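Local structure of type IV secretion system protein VirB11 (Brucella suis, 2GZA) at residues 197-202 with 217-222; 254-259 with 275-280. The protein binds and hydrolyses ATP as the hexameric, cytoplasmic ATPase of the VirB type IV secretion system, a virulence machinery. All blocks are in the same frame, centred on the assembly; numbering follows the deposited sequence.

Interaction 1. Residues 197-202 with 217-222; sequences QEIPFD and PDHPNH
D218 meets two side chains of 197-202 at once. Its CB lies over one face of the F201 ring, 3.9 Å from the ring centroid, in a CH-pi contact, while OD2 turns its anti lone pair to Q197 NE2 at 2.9 Å. A bend at chi2 (-55°) brings the glutamine amide round to the carboxylate, and the N-H...O angle of 140° makes the bond less than straight. An acid suits this place because a carboxylate accepts the amide N-H, while its short chain leaves CB close enough to lie on the phenyl face.

H219 turns a face to F201 and an edge to the carbonyls of I199 and P200. The phenyl edge points at the imidazole face, T-shaped, with centroids 5.2 Å apart and planes at 80°. CE1 of H219 approaches I199 O to 3.0 Å at the ring edge, and NE2 makes a weak hydrogen bond to M196 O at the close of helix 188-196, so this flat, polar ring serves both the aromatic and the carbonyl side.

P220 presents CD to F201 O at 3.7 Å and packs on F50. N221 follows with two water bridges: its N reaches F201 O and its ND2 reaches D202 O, each through one water, while OD1 is held by R204 and N44. H222 turns back on its own segment, ND1 bonding to H219 O at 2.6 Å, and starts strand 222-226. Two loops thus meet beside the parallel strands 205-209 and 222-226, just beyond the helix that follows the P-loop, in a RecA-like P-loop ATPase domain.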
ATOM      1  N   GLN C 197     -39.131   3.284  22.633  1.00 37.16           N
ATOM      2  CA  GLN C 197     -40.501   3.078  23.094  1.00 37.32           C
ATOM      3  C   GLN C 197     -41.439   2.708  21.943  1.00 37.25           C
ATOM      4  O   GLN C 197     -42.545   2.233  22.164  1.00 37.27           O
ATOM      5  CB  GLN C 197     -41.003   4.304  23.857  1.00 37.35           C
ATOM      6  CG  GLN C 197     -40.338   4.514  25.216  1.00 38.28           C
ATOM      7  CD  GLN C 197     -40.443   3.298  26.129  1.00 39.39           C
ATOM      8  OE1 GLN C 197     -39.432   2.732  26.542  1.00 39.62           O
ATOM      9  NE2 GLN C 197     -41.667   2.887  26.436  1.00 39.65           N
ATOM     10  N   GLU C 198     -40.977   2.917  20.716  1.00 37.29           N
ATOM     11  CA  GLU C 198     -41.741   2.579  19.515  1.00 37.36           C
ATOM     12  C   GLU C 198     -41.534   1.131  19.070  1.00 37.30           C
ATOM     13  O   GLU C 198     -42.243   0.644  18.189  1.00 37.33           O
ATOM     14  CB  GLU C 198     -41.394   3.527  18.361  1.00 37.31           C
ATOM     15  CG  GLU C 198     -41.621   5.006  18.648  1.00 38.05           C
ATOM     16  CD  GLU C 198     -43.040   5.331  19.092  1.00 39.37           C
ATOM     17  OE1 GLU C 198     -43.188   6.183  19.996  1.00 40.26           O
ATOM     18  OE2 GLU C 198     -44.005   4.745  18.544  1.00 39.80           O
ATOM     19  N   ILE C 199     -40.550   0.458  19.663  1.00 37.17           N
ATOM     20  CA  ILE C 199     -40.331  -0.967  19.431  1.00 37.07           C
ATOM     21  C   ILE C 199     -41.448  -1.754  20.127  1.00 37.15           C
ATOM     22  O   ILE C 199     -41.757  -1.483  21.286  1.00 37.13           O
ATOM     23  CB  ILE C 199     -38.928  -1.427  19.936  1.00 37.13           C
ATOM     24  CG1 ILE C 199     -37.827  -0.529  19.359  1.00 37.07           C
ATOM     25  CG2 ILE C 199     -38.664  -2.900  19.586  1.00 36.55           C
ATOM     26  CD1 ILE C 199     -36.466  -0.713  19.982  1.00 36.91           C
ATOM     27  N   PRO C 200     -42.082  -2.699  19.408  1.00 37.35           N
ATOM     28  CA  PRO C 200     -43.130  -3.546  19.987  1.00 37.48           C
ATOM     29  C   PRO C 200     -42.634  -4.257  21.238  1.00 37.79           C
ATOM     30  O   PRO C 200     -41.524  -4.788  21.242  1.00 37.86           O
ATOM     31  CB  PRO C 200     -43.424  -4.554  18.876  1.00 37.38           C
ATOM     32  CG  PRO C 200     -43.055  -3.835  17.619  1.00 37.39           C
ATOM     33  CD  PRO C 200     -41.861  -3.007  17.983  1.00 37.47           C
ATOM     34  N   PHE C 201     -43.460  -4.256  22.279  1.00 38.00           N
ATOM     35  CA  PHE C 201     -43.069  -4.686  23.616  1.00 38.38           C
ATOM     36  C   PHE C 201     -42.767  -6.179  23.733  1.00 38.40           C
ATOM     37  O   PHE C 201     -42.227  -6.629  24.745  1.00 38.44           O
ATOM     38  CB  PHE C 201     -44.146  -4.286  24.627  1.00 38.62           C
ATOM     39  CG  PHE C 201     -44.405  -2.802  24.681  1.00 39.51           C
ATOM     40  CD1 PHE C 201     -45.680  -2.323  24.923  1.00 39.83           C
ATOM     41  CD2 PHE C 201     -43.371  -1.882  24.484  1.00 40.10           C
ATOM     42  CE1 PHE C 201     -45.926  -0.955  24.978  1.00 40.18           C
ATOM     43  CE2 PHE C 201     -43.613  -0.513  24.533  1.00 40.00           C
ATOM     44  CZ  PHE C 201     -44.889  -0.051  24.781  1.00 40.10           C
ATOM     45  N   ASP C 202     -43.105  -6.939  22.697  1.00 38.36           N
ATOM     46  CA  ASP C 202     -42.918  -8.392  22.706  1.00 38.54           C
ATOM     47  C   ASP C 202     -41.630  -8.847  22.016  1.00 38.15           C
ATOM     48  O   ASP C 202     -41.375 -10.050  21.877  1.00 38.13           O
ATOM     49  CB  ASP C 202     -44.134  -9.096  22.087  1.00 38.82           C
ATOM     50  CG  ASP C 202     -44.324  -8.770  20.613  1.00 39.74           C
ATOM     51  OD1 ASP C 202     -43.788  -7.746  20.136  1.00 40.50           O
ATOM     52  OD2 ASP C 202     -45.021  -9.550  19.927  1.00 41.09           O
ATOM     53  N   PRO C 217     -38.516  -0.426  30.772  1.00 38.95           N
ATOM     54  CA  PRO C 217     -39.600  -0.802  31.686  1.00 38.82           C
ATOM     55  C   PRO C 217     -40.723  -1.590  30.997  1.00 38.63           C
ATOM     56  O   PRO C 217     -41.404  -2.391  31.639  1.00 38.60           O
ATOM     57  CB  PRO C 217     -40.118   0.555  32.182  1.00 38.68           C
ATOM     58  CG  PRO C 217     -39.746   1.519  31.109  1.00 38.72           C
ATOM     59  CD  PRO C 217     -38.428   1.038  30.596  1.00 38.97           C
ATOM     60  N   ASP C 218     -40.892  -1.366  29.700  1.00 38.44           N
ATOM     61  CA  ASP C 218     -42.001  -1.926  28.936  1.00 38.21           C
ATOM     62  C   ASP C 218     -41.574  -3.079  28.034  1.00 37.95           C
ATOM     63  O   ASP C 218     -42.375  -3.583  27.248  1.00 37.98           O
ATOM     64  CB  ASP C 218     -42.661  -0.840  28.080  1.00 38.32           C
ATOM     65  CG  ASP C 218     -43.216   0.302  28.903  1.00 38.77           C
ATOM     66  OD1 ASP C 218     -43.911   0.038  29.906  1.00 39.55           O
ATOM     67  OD2 ASP C 218     -42.965   1.467  28.539  1.00 39.56           O
ATOM     68  N   HIS C 219     -40.315  -3.488  28.130  1.00 37.59           N
ATOM     69  CA  HIS C 219     -39.823  -4.613  27.344  1.00 37.20           C
ATOM     70  C   HIS C 219     -39.301  -5.725  28.254  1.00 36.91           C
ATOM     71  O   HIS C 219     -38.101  -5.805  28.492  1.00 37.11           O
ATOM     72  CB  HIS C 219     -38.721  -4.155  26.395  1.00 37.29           C
ATOM     73  CG  HIS C 219     -39.176  -3.206  25.335  1.00 37.68           C
ATOM     74  ND1 HIS C 219     -39.633  -3.631  24.104  1.00 38.58           N
ATOM     75  CD2 HIS C 219     -39.218  -1.850  25.309  1.00 37.59           C
ATOM     76  CE1 HIS C 219     -39.950  -2.579  23.373  1.00 37.74           C
ATOM     77  NE2 HIS C 219     -39.711  -1.486  24.080  1.00 37.58           N
ATOM     78  N   PRO C 220     -40.197  -6.602  28.751  1.00 36.59           N
ATOM     79  CA  PRO C 220     -39.817  -7.622  29.743  1.00 36.33           C
ATOM     80  C   PRO C 220     -38.675  -8.535  29.290  1.00 35.90           C
ATOM     81  O   PRO C 220     -37.844  -8.932  30.099  1.00 35.81           O
ATOM     82  CB  PRO C 220     -41.105  -8.441  29.933  1.00 36.38           C
ATOM     83  CG  PRO C 220     -41.964  -8.113  28.750  1.00 36.59           C
ATOM     84  CD  PRO C 220     -41.621  -6.698  28.393  1.00 36.53           C
ATOM     85  N   ASN C 221     -38.643  -8.853  28.004  1.00 35.51           N
ATOM     86  CA  ASN C 221     -37.619  -9.727  27.448  1.00 35.21           C
ATOM     87  C   ASN C 221     -36.410  -8.913  26.983  1.00 35.13           C
ATOM     88  O   ASN C 221     -36.309  -8.553  25.811  1.00 35.03           O
ATOM     89  CB  ASN C 221     -38.214 -10.564  26.304  1.00 35.08           C
ATOM     90  CG  ASN C 221     -37.286 -11.673  25.813  1.00 34.73           C
ATOM     91  OD1 ASN C 221     -36.144 -11.796  26.248  1.00 35.17           O
ATOM     92  ND2 ASN C 221     -37.783 -12.482  24.887  1.00 33.94           N
ATOM     93  N   HIS C 222     -35.504  -8.613  27.909  1.00 35.06           N
ATOM     94  CA  HIS C 222     -34.301  -7.855  27.571  1.00 35.36           C
ATOM     95  C   HIS C 222     -33.088  -8.271  28.387  1.00 35.21           C
ATOM     96  O   HIS C 222     -33.223  -8.902  29.441  1.00 35.12           O
ATOM     97  CB  HIS C 222     -34.538  -6.335  27.671  1.00 35.40           C
ATOM     98  CG  HIS C 222     -34.648  -5.820  29.072  1.00 36.31           C
ATOM     99  ND1 HIS C 222     -35.852  -5.686  29.722  1.00 37.29           N
ATOM    100  CD2 HIS C 222     -33.702  -5.412  29.951  1.00 36.87           C
ATOM    101  CE1 HIS C 222     -35.647  -5.214  30.938  1.00 37.30           C
ATOM    102  NE2 HIS C 222     -34.349  -5.042  31.101  1.00 37.33           N
TER
HETATM  103  O   HOH W   1     -39.870  -7.725  25.629  1.00 41.60           O
HETATM  104  O   HOH W   2     -40.115 -11.210  23.924  1.00 33.75           O

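Interaction 2. Residues 254-259 with 275-280; sequences TRILLA and SGHGGS
NE and NH2 of R255 both donate to G279 O, which lies close to the guanidinium plane beyond its edge; this is the close-packed part of the contact. NE lies 2.8 Å from G279 O, with an N-H...O angle of 157°, and NH2 lies 3.2 Å from the same oxygen. Arginine brings two donors to one carbonyl, and bends at chi2 and chi3 fold it over the loop. Glycine suits the spot twice over, having no side chain to meet the guanidinium and tolerating a phi of 75°. NH2 also donates to V172 O, and NH1 to Q203 OE1.

I256 adds a nonpolar contact, its CD1 methyl resting over the face of the H277 ring, 4.1 Å from the centroid. The H277 side chain also packs on T184 of a neighbouring subunit, a predicted ATP-binding residue.

Between these points the fit is looser and wet. A water takes I256 N as donor, gives to G278 O at 2.6 Å and meets S280 OG, a hydroxyl small enough to share it. The serine's link to I256 O, 3.3 Å from OG, is weak and unsettled, and G278 is partly exposed.

Strand 255-258, helix 265-274 and strand 281-285 follow the beta-alpha-beta order of the RecA-like core, consistent with L258 O accepting from T282 OG1; by sequence, the first strand matches the Walker B strand and the GHGGS loop the start of the His box of secretion ATPases.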
ATOM      1  N   THR C 254     -34.084  -9.630  18.933  1.00 36.83           N
ATOM      2  CA  THR C 254     -34.807  -9.084  17.812  1.00 36.46           C
ATOM      3  C   THR C 254     -34.044  -7.841  17.339  1.00 36.32           C
ATOM      4  O   THR C 254     -33.773  -7.704  16.147  1.00 36.37           O
ATOM      5  CB  THR C 254     -36.264  -8.752  18.163  1.00 36.57           C
ATOM      6  OG1 THR C 254     -36.803  -9.770  19.015  1.00 36.21           O
ATOM      7  CG2 THR C 254     -37.096  -8.661  16.903  1.00 36.58           C
ATOM      8  N   ARG C 255     -33.692  -6.950  18.264  1.00 35.76           N
ATOM      9  CA  ARG C 255     -32.783  -5.847  17.938  1.00 35.75           C
ATOM     10  C   ARG C 255     -31.678  -5.647  18.965  1.00 35.46           C
ATOM     11  O   ARG C 255     -31.825  -6.001  20.145  1.00 35.49           O
ATOM     12  CB  ARG C 255     -33.500  -4.520  17.648  1.00 36.11           C
ATOM     13  CG  ARG C 255     -34.884  -4.349  18.242  1.00 37.06           C
ATOM     14  CD  ARG C 255     -35.945  -4.325  17.143  1.00 38.43           C
ATOM     15  NE  ARG C 255     -35.906  -3.059  16.419  1.00 39.72           N
ATOM     16  CZ  ARG C 255     -36.918  -2.539  15.733  1.00 40.02           C
ATOM     17  NH1 ARG C 255     -38.080  -3.164  15.659  1.00 40.17           N
ATOM     18  NH2 ARG C 255     -36.760  -1.378  15.120  1.00 40.75           N
ATOM     19  N   ILE C 256     -30.569  -5.086  18.487  1.00 35.01           N
ATOM     20  CA  ILE C 256     -29.421  -4.759  19.317  1.00 34.51           C
ATOM     21  C   ILE C 256     -29.337  -3.253  19.451  1.00 34.39           C
ATOM     22  O   ILE C 256     -29.383  -2.532  18.454  1.00 34.58           O
ATOM     23  CB  ILE C 256     -28.127  -5.333  18.707  1.00 34.50           C
ATOM     24  CG1 ILE C 256     -28.224  -6.858  18.630  1.00 34.09           C
ATOM     25  CG2 ILE C 256     -26.923  -4.940  19.535  1.00 34.18           C
ATOM     26  CD1 ILE C 256     -27.459  -7.496  17.490  1.00 33.33           C
ATOM     27  N   LEU C 257     -29.240  -2.787  20.690  1.00 34.31           N
ATOM     28  CA  LEU C 257     -29.248  -1.366  20.984  1.00 34.13           C
ATOM     29  C   LEU C 257     -27.929  -0.983  21.624  1.00 34.30           C
ATOM     30  O   LEU C 257     -27.770  -1.040  22.841  1.00 34.36           O
ATOM     31  CB  LEU C 257     -30.446  -1.011  21.860  1.00 33.94           C
ATOM     32  CG  LEU C 257     -31.796  -1.494  21.319  1.00 34.10           C
ATOM     33  CD1 LEU C 257     -32.875  -1.430  22.403  1.00 34.00           C
ATOM     34  CD2 LEU C 257     -32.213  -0.714  20.073  1.00 33.91           C
ATOM     35  N   LEU C 258     -26.973  -0.632  20.769  1.00 34.45           N
ATOM     36  CA  LEU C 258     -25.680  -0.108  21.192  1.00 34.37           C
ATOM     37  C   LEU C 258     -25.840   1.371  21.505  1.00 34.36           C
ATOM     38  O   LEU C 258     -26.193   2.149  20.623  1.00 34.42           O
ATOM     39  CB  LEU C 258     -24.661  -0.273  20.066  1.00 34.18           C
ATOM     40  CG  LEU C 258     -23.186  -0.599  20.339  1.00 34.37           C
ATOM     41  CD1 LEU C 258     -22.344  -0.081  19.188  1.00 34.21           C
ATOM     42  CD2 LEU C 258     -22.651  -0.062  21.653  1.00 34.15           C
ATOM     43  N   ALA C 259     -25.579   1.756  22.749  1.00 34.35           N
ATOM     44  CA  ALA C 259     -25.732   3.144  23.169  1.00 34.80           C
ATOM     45  C   ALA C 259     -25.024   4.110  22.223  1.00 35.15           C
ATOM     46  O   ALA C 259     -25.613   5.089  21.776  1.00 35.24           O
ATOM     47  CB  ALA C 259     -25.236   3.334  24.593  1.00 34.90           C
ATOM     48  N   SER C 275     -25.417  -8.884   8.637  1.00 35.15           N
ATOM     49  CA  SER C 275     -25.722 -10.309   8.843  1.00 35.70           C
ATOM     50  C   SER C 275     -27.203 -10.584   9.072  1.00 36.17           C
ATOM     51  O   SER C 275     -27.629 -11.736   9.165  1.00 36.16           O
ATOM     52  CB  SER C 275     -24.861 -10.886   9.942  1.00 35.26           C
ATOM     53  OG  SER C 275     -23.514 -10.674   9.598  1.00 35.52           O
ATOM     54  N   GLY C 276     -27.981  -9.514   9.149  1.00 36.78           N
ATOM     55  CA  GLY C 276     -29.424  -9.623   9.198  1.00 37.36           C
ATOM     56  C   GLY C 276     -29.992  -9.331  10.555  1.00 37.98           C
ATOM     57  O   GLY C 276     -30.957  -9.975  10.960  1.00 38.55           O
ATOM     58  N   HIS C 277     -29.400  -8.380  11.282  1.00 38.24           N
ATOM     59  CA  HIS C 277     -30.011  -7.937  12.526  1.00 38.53           C
ATOM     60  C   HIS C 277     -30.584  -6.553  12.330  1.00 38.46           C
ATOM     61  O   HIS C 277     -29.918  -5.549  12.569  1.00 38.95           O
ATOM     62  CB  HIS C 277     -29.002  -7.953  13.664  1.00 38.85           C
ATOM     63  CG  HIS C 277     -28.920  -9.274  14.352  1.00 39.62           C
ATOM     64  ND1 HIS C 277     -28.024 -10.248  13.982  1.00 40.00           N
ATOM     65  CD2 HIS C 277     -29.648  -9.792  15.366  1.00 40.60           C
ATOM     66  CE1 HIS C 277     -28.187 -11.307  14.754  1.00 40.57           C
ATOM     67  NE2 HIS C 277     -29.166 -11.056  15.604  1.00 40.95           N
ATOM     68  N   GLY C 278     -31.828  -6.505  11.874  1.00 38.16           N
ATOM     69  CA  GLY C 278     -32.476  -5.239  11.562  1.00 37.66           C
ATOM     70  C   GLY C 278     -32.960  -4.489  12.790  1.00 37.38           C
ATOM     71  O   GLY C 278     -32.929  -5.019  13.901  1.00 37.75           O
ATOM     72  N   GLY C 279     -33.378  -3.243  12.592  1.00 36.79           N
ATOM     73  CA  GLY C 279     -34.026  -2.467  13.637  1.00 36.44           C
ATOM     74  C   GLY C 279     -33.148  -1.910  14.734  1.00 35.99           C
ATOM     75  O   GLY C 279     -33.657  -1.483  15.773  1.00 36.08           O
ATOM     76  N   SER C 280     -31.841  -1.915  14.506  1.00 35.36           N
ATOM     77  CA  SER C 280     -30.882  -1.330  15.442  1.00 34.99           C
ATOM     78  C   SER C 280     -31.030   0.181  15.546  1.00 34.27           C
ATOM     79  O   SER C 280     -31.302   0.863  14.562  1.00 34.01           O
ATOM     80  CB  SER C 280     -29.451  -1.651  15.022  1.00 35.20           C
ATOM     81  OG  SER C 280     -29.142  -3.019  15.233  1.00 36.67           O
TER
HETATM   82  O   HOH W   3     -30.697  -5.354  15.209  1.00 32.93           O

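Along the chain, both segments of interaction 1 come first and both of interaction 2 follow, and their centres lie 14 Å apart within the same ATPase domain. They touch where I199 CG2 packs on R255 CD at 3.9 Å. Strand 205-209 runs between the other two strands of a parallel sheet: strand 222-226 begins at the last residue of interaction 1 and strand 255-258 belongs to interaction 2. Helix 164-173 also joins the two, since V172 touches I199 and its carbonyl accepts from R255. Loops leading into the core strands, and strand 255-258 itself, are thereby packed together, tying the region after the P-loop helix to the loop that, at H277, reaches a neighbouring subunit of the hexamer.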